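Local coordinates for protein aminotransferase (Streptomyces pactum, PDB 4ZM4) that binds pyridoxal-5'-phosphate as a member of the class-III aminotransferases, with both subunits of the dimer contributing to the cofactor site, at residues B[32-37]-B[65-70]; B[43-48]-B[53-58]; B[90-95]-B[308-313]; B[101-106]-B[316-321]. The protein carries 1 engineered substitution. One frame throughout, in Å; residues are numbered along the deposited sequence.

Contact 1. Residues B[32-37]-B[65-70]. With P3B ((3E,4R,5R)-4,5-dihydroxy-3-{[(Z)-{3-hydroxy-2-methyl-5-[(phosphonooxy)methyl]pyridin-4(1H)-ylidene}methyl]imino}cyclohex-1-ene-1-carboxylic acid), chain H.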
# COMPACT_ATOMS: atom_id res chain seq x y z
N SER B 32 13.91 -3.68 -0.30
CA SER B 32 15.29 -3.86 -0.77
C SER B 32 16.27 -2.75 -0.33
O SER B 32 17.43 -3.06 -0.05
CB SER B 32 15.34 -4.06 -2.30
OG SER B 32 14.78 -5.29 -2.69
N MET B 33 15.82 -1.49 -0.27
CA MET B 33 16.70 -0.41 0.17
C MET B 33 16.96 -0.50 1.67
O MET B 33 18.13 -0.44 2.11
CB MET B 33 16.11 0.97 -0.11
CG MET B 33 15.95 1.33 -1.58
SD MET B 33 14.19 1.47 -2.05
CE MET B 33 13.98 -0.19 -2.66
N ARG B 34 15.89 -0.63 2.45
CA ARG B 34 16.00 -0.62 3.91
C ARG B 34 16.68 -1.88 4.48
O ARG B 34 16.99 -1.93 5.66
CB ARG B 34 14.63 -0.40 4.56
CG ARG B 34 14.00 0.94 4.26
CD ARG B 34 12.73 1.19 5.06
NE ARG B 34 11.58 0.43 4.57
CZ ARG B 34 10.94 -0.54 5.21
NH1 ARG B 34 11.28 -0.91 6.45
NH2 ARG B 34 9.92 -1.15 4.62
N ALA B 35 16.91 -2.88 3.64
CA ALA B 35 17.69 -4.05 4.04
C ALA B 35 19.20 -3.79 3.98
O ALA B 35 19.98 -4.55 4.56
CB ALA B 35 17.32 -5.26 3.21
N ALA B 36 19.62 -2.73 3.28
CA ALA B 36 21.03 -2.30 3.27
C ALA B 36 21.30 -1.12 4.20
O ALA B 36 22.39 -0.52 4.17
CB ALA B 36 21.43 -1.93 1.83
N ALA B 37 20.33 -0.79 5.05
CA ALA B 37 20.37 0.41 5.87
C ALA B 37 20.90 0.17 7.29
O ALA B 37 20.97 1.09 8.11
CB ALA B 37 18.98 1.02 5.94
N MET B 65 14.29 8.38 11.98
CA MET B 65 12.88 8.42 12.38
C MET B 65 11.88 7.74 11.45
O MET B 65 10.74 8.22 11.27
CB MET B 65 12.46 9.89 12.61
CG MET B 65 13.23 10.57 13.74
SD MET B 65 13.07 9.79 15.37
CE MET B 65 11.30 9.85 15.63
N GLY B 66 12.29 6.61 10.87
CA GLY B 66 11.37 5.84 10.04
C GLY B 66 10.95 6.52 8.78
O GLY B 66 9.86 6.29 8.26
N TYR B 67 11.82 7.37 8.30
CA TYR B 67 11.72 7.93 6.96
C TYR B 67 10.59 8.97 6.71
O TYR B 67 10.08 9.07 5.58
CB TYR B 67 11.70 6.79 5.92
CG TYR B 67 12.91 5.88 5.96
CD1 TYR B 67 14.06 6.17 5.25
CD2 TYR B 67 12.88 4.71 6.68
CE1 TYR B 67 15.16 5.31 5.26
CE2 TYR B 67 13.97 3.84 6.69
CZ TYR B 67 15.11 4.14 5.98
OH TYR B 67 16.20 3.28 6.02
N GLY B 68 10.25 9.78 7.72
CA GLY B 68 9.44 10.99 7.50
C GLY B 68 8.11 11.21 8.22
O GLY B 68 7.67 12.35 8.33
N PRO B 69 7.43 10.15 8.67
CA PRO B 69 6.07 10.34 9.25
C PRO B 69 6.00 11.00 10.62
O PRO B 69 4.97 11.58 10.94
CB PRO B 69 5.51 8.91 9.37
CG PRO B 69 6.50 8.01 8.74
CD PRO B 69 7.82 8.73 8.64
N HIS B 70 7.08 10.94 11.39
CA HIS B 70 7.02 11.24 12.82
C HIS B 70 7.49 12.63 13.13
O HIS B 70 8.61 12.86 13.58
CB HIS B 70 7.83 10.17 13.56
CG HIS B 70 7.32 8.79 13.31
ND1 HIS B 70 8.01 7.87 12.53
CD2 HIS B 70 6.18 8.19 13.68
CE1 HIS B 70 7.31 6.76 12.43
NE2 HIS B 70 6.20 6.92 13.13
OAH P3B H . 5.61 3.53 -1.47
PBA P3B H . 5.90 4.47 -0.24
OAI P3B H . 7.17 3.93 0.34
OAC P3B H . 4.80 4.47 0.81
OAQ P3B H . 6.16 5.94 -1.00
CAM P3B H . 6.89 6.06 -2.26
CAV P3B H . 7.42 7.33 -2.29
CAL P3B H . 6.78 8.26 -3.08
NAP P3B H . 7.27 9.56 -3.10
CAU P3B H . 8.35 9.93 -2.33
CAA P3B H . 8.85 11.20 -2.37
CAW P3B H . 8.98 9.02 -1.60
OAE P3B H . 10.04 9.44 -0.87
CAX P3B H . 8.55 7.70 -1.51
CAJ P3B H . 9.27 6.74 -0.71
NAO P3B H . 10.48 7.04 -0.14
CAT P3B H . 11.23 6.11 0.53
CAK P3B H . 10.97 4.71 0.57
CAS P3B H . 11.80 3.78 1.19
CAR P3B H . 11.47 2.41 1.25
OAD P3B H . 12.16 1.59 1.89
OAB P3B H . 10.56 1.93 0.63
CAN P3B H . 12.80 4.16 1.99
CAY P3B H . 13.11 5.66 2.14
OAF P3B H . 14.55 5.68 2.14
CAZ P3B H . 12.46 6.62 1.07
OAG P3B H . 12.37 8.05 1.43
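Arg34 lays the middle of its side chain against the Tyr67 ring, CD coming to 3.3 Å from CE2 at an oblique angle, with the guanidinium and ring planes 67° apart. This is aliphatic packing: CD and CG do the touching, while the charged end passes beyond the ring. Ala37 adds its methyl, CB lying 3.6 Å from Tyr67 OH.

The polar links run to the bound P3B and to the second subunit. A bend in the arginine chain (chi3 -76°) turns NE to the P3B carboxylate, where NE donates to OAD at 3.0 Å; the bond is bent, 134° at the hydrogen. NH2 is bonded to the carbonyl oxygens of Gly309 and Ala312 of the second subunit. Tyr67 supplies a wall: P3B CAN stands 4.0 Å above the plane of its ring, offset toward the rim, and P3B OAF comes within 3.2 Å of CD1. Both residues thus line the ligand pocket.

Residues 32-37 form a loop, with a type I turn at Met33-Ala36, between helix 14-22 and strand 44-48; residues 65-70 lie between strand 59-62 and helix 77-89, and His414 packs on both Ala37 and Tyr67.

Contact 2. Residues B[43-48]-B[53-58]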
# COMPACT_ATOMS: atom_id res chain seq x y z
N VAL B 43 18.41 -4.41 15.62
CA VAL B 43 17.05 -4.88 15.60
C VAL B 43 16.28 -4.18 16.71
O VAL B 43 16.69 -4.18 17.86
CB VAL B 43 16.96 -6.41 15.80
CG1 VAL B 43 15.51 -6.86 15.72
CG2 VAL B 43 17.79 -7.14 14.77
N VAL B 44 15.14 -3.61 16.37
CA VAL B 44 14.38 -2.82 17.34
C VAL B 44 13.53 -3.70 18.23
O VAL B 44 12.97 -4.70 17.77
CB VAL B 44 13.46 -1.78 16.64
CG1 VAL B 44 12.64 -1.01 17.66
CG2 VAL B 44 14.32 -0.81 15.81
N ARG B 45 13.48 -3.36 19.50
CA ARG B 45 12.61 -3.97 20.48
C ARG B 45 11.42 -3.04 20.80
O ARG B 45 10.29 -3.49 20.96
CB ARG B 45 13.39 -4.25 21.75
CG ARG B 45 12.53 -4.53 23.00
CD ARG B 45 13.35 -5.24 24.09
NE ARG B 45 13.78 -6.56 23.64
CZ ARG B 45 14.66 -7.34 24.27
NH1 ARG B 45 15.26 -6.92 25.38
NH2 ARG B 45 14.98 -8.53 23.77
N SER B 46 11.71 -1.74 20.92
CA SER B 46 10.68 -0.77 21.16
C SER B 46 11.20 0.61 20.74
O SER B 46 12.39 0.80 20.49
CB SER B 46 10.27 -0.78 22.63
OG SER B 46 11.17 -0.02 23.46
N ALA B 47 10.31 1.59 20.73
CA ALA B 47 10.69 2.93 20.39
C ALA B 47 9.73 3.94 20.98
O ALA B 47 8.54 3.67 21.10
CB ALA B 47 10.76 3.08 18.88
N GLY B 48 10.24 5.12 21.31
CA GLY B 48 9.43 6.24 21.84
C GLY B 48 10.20 7.54 21.78
O GLY B 48 11.38 7.57 22.09
N ARG B 53 15.00 1.35 21.33
CA ARG B 53 15.70 0.36 22.11
C ARG B 53 15.91 -0.92 21.34
O ARG B 53 14.98 -1.50 20.81
CB ARG B 53 15.32 0.15 23.57
CG ARG B 53 13.95 -0.31 23.93
CD ARG B 53 14.05 -1.42 25.04
NE ARG B 53 12.75 -1.90 25.45
CZ ARG B 53 12.55 -2.72 26.48
NH1 ARG B 53 13.56 -3.12 27.26
NH2 ARG B 53 11.32 -3.13 26.73
N ASP B 54 17.18 -1.28 21.28
CA ASP B 54 17.73 -2.59 20.89
C ASP B 54 17.14 -3.84 21.53
O ASP B 54 16.57 -3.79 22.62
CB ASP B 54 19.21 -2.63 21.32
CG ASP B 54 20.11 -2.21 20.26
OD1 ASP B 54 19.60 -1.95 19.16
OD2 ASP B 54 21.32 -2.11 20.52
N VAL B 55 17.41 -4.98 20.90
CA VAL B 55 17.23 -6.27 21.55
C VAL B 55 18.31 -6.55 22.61
O VAL B 55 18.16 -7.49 23.38
CB VAL B 55 17.21 -7.43 20.53
CG1 VAL B 55 16.02 -7.31 19.61
CG2 VAL B 55 18.51 -7.50 19.72
N GLU B 56 19.42 -5.80 22.59
CA GLU B 56 20.44 -5.83 23.66
C GLU B 56 20.20 -4.74 24.70
O GLU B 56 21.08 -4.40 25.48
CB GLU B 56 21.85 -5.65 23.07
CG GLU B 56 22.25 -6.70 22.04
CD GLU B 56 23.56 -6.37 21.33
OE1 GLU B 56 24.36 -5.57 21.86
OE2 GLU B 56 23.81 -6.92 20.23
N ASP B 57 18.98 -4.18 24.71
CA ASP B 57 18.60 -3.06 25.57
C ASP B 57 19.48 -1.78 25.48
O ASP B 57 19.39 -0.90 26.31
CB ASP B 57 18.42 -3.52 27.03
CG ASP B 57 17.20 -4.47 27.22
OD1 ASP B 57 16.12 -4.22 26.62
OD2 ASP B 57 17.31 -5.44 28.01
N GLY B 58 20.27 -1.63 24.43
CA GLY B 58 20.90 -0.34 24.14
C GLY B 58 19.91 0.74 23.74
O GLY B 58 18.88 0.43 23.12
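Arg53 O takes two N-H groups from the facing strand. Arg45 N comes in at 2.7 Å, nearly along the C=O axis of Arg53, and Ser46 N at 3.3 Å, in the carbonyl plane on a lone pair. In return Arg53 N donates to Ser46 O at 2.8 Å, almost straight at 177°. Two residues facing one make this a classic beta bulge, set in the antiparallel hairpin of strands 44-48 and 51-54, where the chain turns a corner at Arg45. Beyond it, Val55 N reaches Val43 O at 3.2 Å in a weak bond, and CG1 of the two valines meet.

The two arginine side chains share Asp57 OD1. Arg45 NH1 approaches it at 3.1 Å from above the carboxylate plane, as a salt bridge; Arg53 NH1 lies 2.9 Å from the same OD1, in a salt bridge whose hydrogen bond is weak. That common acceptor would offset the closeness of the two positive groups, whose planes stand 84° apart, with Arg45 CD over the centre of the Arg53 guanidinium. Arg45 NE is taken by Glu98 of the second subunit. Asp54 N donates to Gly58 O, just beyond the Asp54-Asp57 turn, which is itself closed by a weak bond from Asp57 N to Asp54 O.

Contact 3. Residues B[90-95]-B[308-313]; sequences GHMTGL and AGVYAG. With PLP (pyridoxal-5'-phosphate), chain G.
Tyr311 turns its ring obliquely to the methyl of Met92, CE standing 3.3 Å from CD1. One face of the ring is taken from within its own segment: Val310 CG1 sits 3.8 Å above the plane, over the centre. Near CD2 and CE2, across the ring from Met92, the phosphate oxygen O2P of the bound pyridoxal-5'-phosphate also approaches obliquely, 3.7 Å from CD2. The ring thus lies between the Met92 methyl and a phosphate oxygen. Its hydroxyl is held by the second subunit, at Ser278 OG and the backbone N of Arg279.

Met92 gets there by an extended start (chi1 -150°) followed by bends at chi2 and chi3, its side chain crossing that of Tyr311 at about a right angle. The contact is made through CE alone, which also lies 3.5 Å from Val310 O and 3.9 Å from Val310 CG1. All three residues are buried.

Behind Met92, Thr93 OG1 accepts from Leu95 N in an ST turn and is bonded as well to His315. The other segment is folded into a type I turn, closed by Ala312 N donating to Gly309 O at 2.9 Å, and Val310 N points from it straight at the phosphate, reaching O3P at 2.8 Å with 174° at the hydrogen. Gly123, Thr124 and Asn223 of the second subunit hold the same cofactor, a cofactor site shared between subunits as is usual in fold-type I pyridoxal-phosphate enzymes.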
# COMPACT_ATOMS: atom_id res chain seq x y z
N GLY B 90 -14.71 -0.38 14.90
CA GLY B 90 -14.76 -0.81 13.47
C GLY B 90 -13.69 -0.07 12.68
O GLY B 90 -13.80 1.16 12.49
N HIS B 91 -12.65 -0.79 12.24
CA HIS B 91 -11.52 -0.16 11.58
C HIS B 91 -11.52 -0.32 10.07
O HIS B 91 -10.83 0.42 9.39
CB HIS B 91 -10.18 -0.62 12.14
CG HIS B 91 -9.94 -2.09 12.06
ND1 HIS B 91 -10.55 -3.00 12.91
CD2 HIS B 91 -9.12 -2.81 11.27
CE1 HIS B 91 -10.13 -4.22 12.62
NE2 HIS B 91 -9.26 -4.13 11.63
N MET B 92 -12.36 -1.22 9.55
CA MET B 92 -12.32 -1.57 8.13
C MET B 92 -13.63 -2.26 7.75
O MET B 92 -13.79 -3.43 7.98
CB MET B 92 -11.13 -2.48 7.89
CG MET B 92 -10.51 -2.38 6.50
SD MET B 92 -11.59 -3.08 5.29
CE MET B 92 -10.42 -3.79 4.14
N THR B 93 -14.54 -1.52 7.15
CA THR B 93 -15.79 -2.08 6.59
C THR B 93 -15.92 -1.95 5.06
O THR B 93 -16.76 -2.60 4.47
CB THR B 93 -17.02 -1.35 7.16
OG1 THR B 93 -17.03 0.01 6.67
CG2 THR B 93 -16.99 -1.40 8.70
N GLY B 94 -15.12 -1.09 4.45
CA GLY B 94 -15.19 -0.89 2.99
C GLY B 94 -16.26 0.07 2.53
O GLY B 94 -16.36 0.36 1.36
N LEU B 95 -17.04 0.56 3.47
CA LEU B 95 -18.19 1.43 3.21
C LEU B 95 -17.82 2.86 3.54
O LEU B 95 -16.89 3.09 4.30
CB LEU B 95 -19.39 0.98 4.09
CG LEU B 95 -19.94 -0.40 3.75
CD1 LEU B 95 -20.72 -1.03 4.87
CD2 LEU B 95 -20.80 -0.32 2.50
N ALA B 308 -8.21 2.17 -6.77
CA ALA B 308 -8.77 1.02 -6.06
C ALA B 308 -7.95 0.64 -4.84
O ALA B 308 -6.98 1.32 -4.52
CB ALA B 308 -8.91 -0.17 -7.03
N GLY B 309 -8.32 -0.49 -4.22
CA GLY B 309 -7.59 -1.03 -3.09
C GLY B 309 -8.56 -1.20 -1.95
O GLY B 309 -9.13 -0.23 -1.45
N VAL B 310 -8.76 -2.44 -1.54
CA VAL B 310 -9.77 -2.77 -0.57
C VAL B 310 -9.57 -1.97 0.73
O VAL B 310 -10.54 -1.62 1.38
CB VAL B 310 -9.80 -4.31 -0.31
CG1 VAL B 310 -8.76 -4.72 0.72
CG2 VAL B 310 -11.16 -4.76 0.16
N TYR B 311 -8.31 -1.71 1.10
CA TYR B 311 -7.97 -0.99 2.35
C TYR B 311 -7.94 0.52 2.20
O TYR B 311 -7.66 1.24 3.16
CB TYR B 311 -6.57 -1.42 2.86
CG TYR B 311 -6.39 -2.87 3.18
CD1 TYR B 311 -7.14 -3.49 4.19
CD2 TYR B 311 -5.45 -3.63 2.52
CE1 TYR B 311 -6.99 -4.83 4.49
CE2 TYR B 311 -5.28 -4.97 2.82
CZ TYR B 311 -6.04 -5.56 3.80
OH TYR B 311 -5.85 -6.90 4.10
N ALA B 312 -8.12 1.00 0.99
CA ALA B 312 -7.93 2.40 0.75
C ALA B 312 -8.96 3.16 1.57
O ALA B 312 -10.13 2.86 1.50
CB ALA B 312 -8.02 2.73 -0.73
N GLY B 313 -8.49 4.15 2.33
CA GLY B 313 -9.40 5.00 3.08
C GLY B 313 -10.09 4.25 4.22
O GLY B 313 -11.20 4.57 4.55
N1 PLP G . -6.14 -10.33 -4.97
C2 PLP G . -7.42 -10.72 -4.83
C2A PLP G . -7.70 -12.16 -5.02
C3 PLP G . -8.48 -9.75 -4.45
O3 PLP G . -9.77 -10.16 -4.29
C4 PLP G . -8.10 -8.32 -4.24
C4A PLP G . -9.17 -7.30 -3.99
O4A PLP G . -10.38 -7.59 -4.24
C5 PLP G . -6.63 -8.04 -4.44
C6 PLP G . -5.76 -9.06 -4.82
C5A PLP G . -6.00 -6.69 -4.29
O4P PLP G . -5.60 -6.41 -2.93
P PLP G . -5.83 -4.87 -2.47
O1P PLP G . -4.91 -4.11 -3.45
O2P PLP G . -5.41 -4.80 -1.02
O3P PLP G . -7.27 -4.51 -2.77

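Contact 4. Residues B[101-106]-B[316-321]; sequences ARAGAL and AALRAV
Ala103 points its methyl at helix 315-329, to a place flanked by Leu318 and Val321, which lie three residues apart on the same side of that helix. The CB of Ala103 is 4.2 Å from Leu318 CB and 4.1 Å from Val321 CG1, so one small side chain meets two larger ones. All three send CB toward the facing helix. Leu318 meets the alanine mainly through its own CB, with its methyls only slightly farther off, and its side chain also packs on Asp100. Val321 touches with a branch: CG1 stands opposite its backbone N (chi1 170°) and reaches out to the alanine methyl.

The interaction is purely apolar and buried. With an alanine on one side, the backbones come close, the CA atoms of Ala103 and Leu318 being 5.9 Å apart. Val322 also packs on Ala103, and Leu106, one turn further along, leans on Arg329.

Helix 98-110 is thus laid against helix 315-329, which has helix 77-89 as another neighbour: Ala316 packs on Phe87, Ala320 on Val83, and Arg319 forms a salt bridge with Asp85. From helix 98-110, Ala101 meets Ile21 of the second subunit.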
# COMPACT_ATOMS: atom_id res chain seq x y z
N ALA B 101 -15.39 12.43 5.43
CA ALA B 101 -15.55 13.89 5.27
C ALA B 101 -14.59 14.72 6.14
O ALA B 101 -14.11 15.78 5.73
CB ALA B 101 -17.00 14.32 5.53
N ARG B 102 -14.33 14.24 7.35
CA ARG B 102 -13.44 14.95 8.28
C ARG B 102 -11.98 14.87 7.80
O ARG B 102 -11.29 15.89 7.79
CB ARG B 102 -13.57 14.41 9.69
CG ARG B 102 -14.97 14.46 10.27
CD ARG B 102 -15.01 15.24 11.60
NE ARG B 102 -14.20 16.47 11.54
CZ ARG B 102 -13.04 16.75 12.18
NH1 ARG B 102 -12.46 15.90 13.02
NH2 ARG B 102 -12.46 17.93 11.95
N ALA B 103 -11.55 13.70 7.35
CA ALA B 103 -10.21 13.57 6.76
C ALA B 103 -10.07 14.44 5.54
O ALA B 103 -9.12 15.22 5.43
CB ALA B 103 -9.90 12.14 6.43
N GLY B 104 -11.03 14.35 4.63
CA GLY B 104 -10.99 15.14 3.40
C GLY B 104 -10.93 16.62 3.71
O GLY B 104 -10.10 17.35 3.14
N ALA B 105 -11.78 17.08 4.63
CA ALA B 105 -11.90 18.53 4.95
C ALA B 105 -10.64 19.07 5.60
O ALA B 105 -10.16 20.16 5.24
CB ALA B 105 -13.10 18.80 5.84
N LEU B 106 -10.06 18.31 6.52
CA LEU B 106 -8.74 18.68 7.06
C LEU B 106 -7.66 18.85 6.00
O LEU B 106 -6.88 19.80 6.05
CB LEU B 106 -8.31 17.68 8.15
CG LEU B 106 -8.96 18.06 9.48
CD1 LEU B 106 -8.99 16.90 10.48
CD2 LEU B 106 -8.25 19.27 10.07
N ALA B 316 -9.49 3.15 10.39
CA ALA B 316 -8.28 3.38 11.19
C ALA B 316 -7.34 4.37 10.53
O ALA B 316 -6.92 5.35 11.17
CB ALA B 316 -7.54 2.08 11.45
N ALA B 317 -7.03 4.17 9.25
CA ALA B 317 -6.17 5.10 8.52
C ALA B 317 -6.70 6.54 8.54
O ALA B 317 -5.94 7.48 8.81
CB ALA B 317 -5.98 4.66 7.07
N LEU B 318 -7.98 6.72 8.27
CA LEU B 318 -8.57 8.06 8.28
C LEU B 318 -8.73 8.65 9.70
O LEU B 318 -8.60 9.86 9.89
CB LEU B 318 -9.88 8.09 7.49
CG LEU B 318 -9.71 7.67 6.03
CD1 LEU B 318 -10.93 8.07 5.21
CD2 LEU B 318 -8.45 8.27 5.40
N ARG B 319 -8.91 7.81 10.71
CA ARG B 319 -8.81 8.29 12.09
C ARG B 319 -7.41 8.86 12.36
O ARG B 319 -7.25 9.91 13.01
CB ARG B 319 -9.16 7.16 13.08
CG ARG B 319 -9.37 7.62 14.51
CD ARG B 319 -10.62 8.49 14.68
NE ARG B 319 -10.72 8.97 16.05
CZ ARG B 319 -11.29 8.30 17.05
NH1 ARG B 319 -11.86 7.13 16.86
NH2 ARG B 319 -11.29 8.83 18.25
N ALA B 320 -6.38 8.17 11.88
CA ALA B 320 -5.02 8.65 12.06
C ALA B 320 -4.82 10.01 11.35
O ALA B 320 -4.16 10.89 11.88
CB ALA B 320 -4.01 7.63 11.55
N VAL B 321 -5.39 10.17 10.15
CA VAL B 321 -5.25 11.43 9.43
C VAL B 321 -5.94 12.52 10.22
O VAL B 321 -5.38 13.60 10.42
CB VAL B 321 -5.82 11.36 7.98
CG1 VAL B 321 -5.89 12.72 7.32
CG2 VAL B 321 -4.98 10.43 7.11

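How the contacts relate
From the N terminus, contact 1 closes the first loop, bringing residues 32-37 back to 65-70, and the hairpin of contact 2 falls entirely within it, its nearest atoms about 7 Å away. Contacts 3 and 4 come later and are long-range: their segments alternate along the chain, so the two cross, and between 106 and 308 the chain builds the seven-stranded sheet. They join the helix 98-110 region to helix 315-329 and touch directly, through a probable hydrogen bond from Ala316 N to His91 O at 3.2 Å and packing of Leu318 on Gly313. All four reach the second subunit; contact 1 lines its own chain's P3B pocket, and contact 3 a pyridoxal-5'-phosphate held largely by the second subunit.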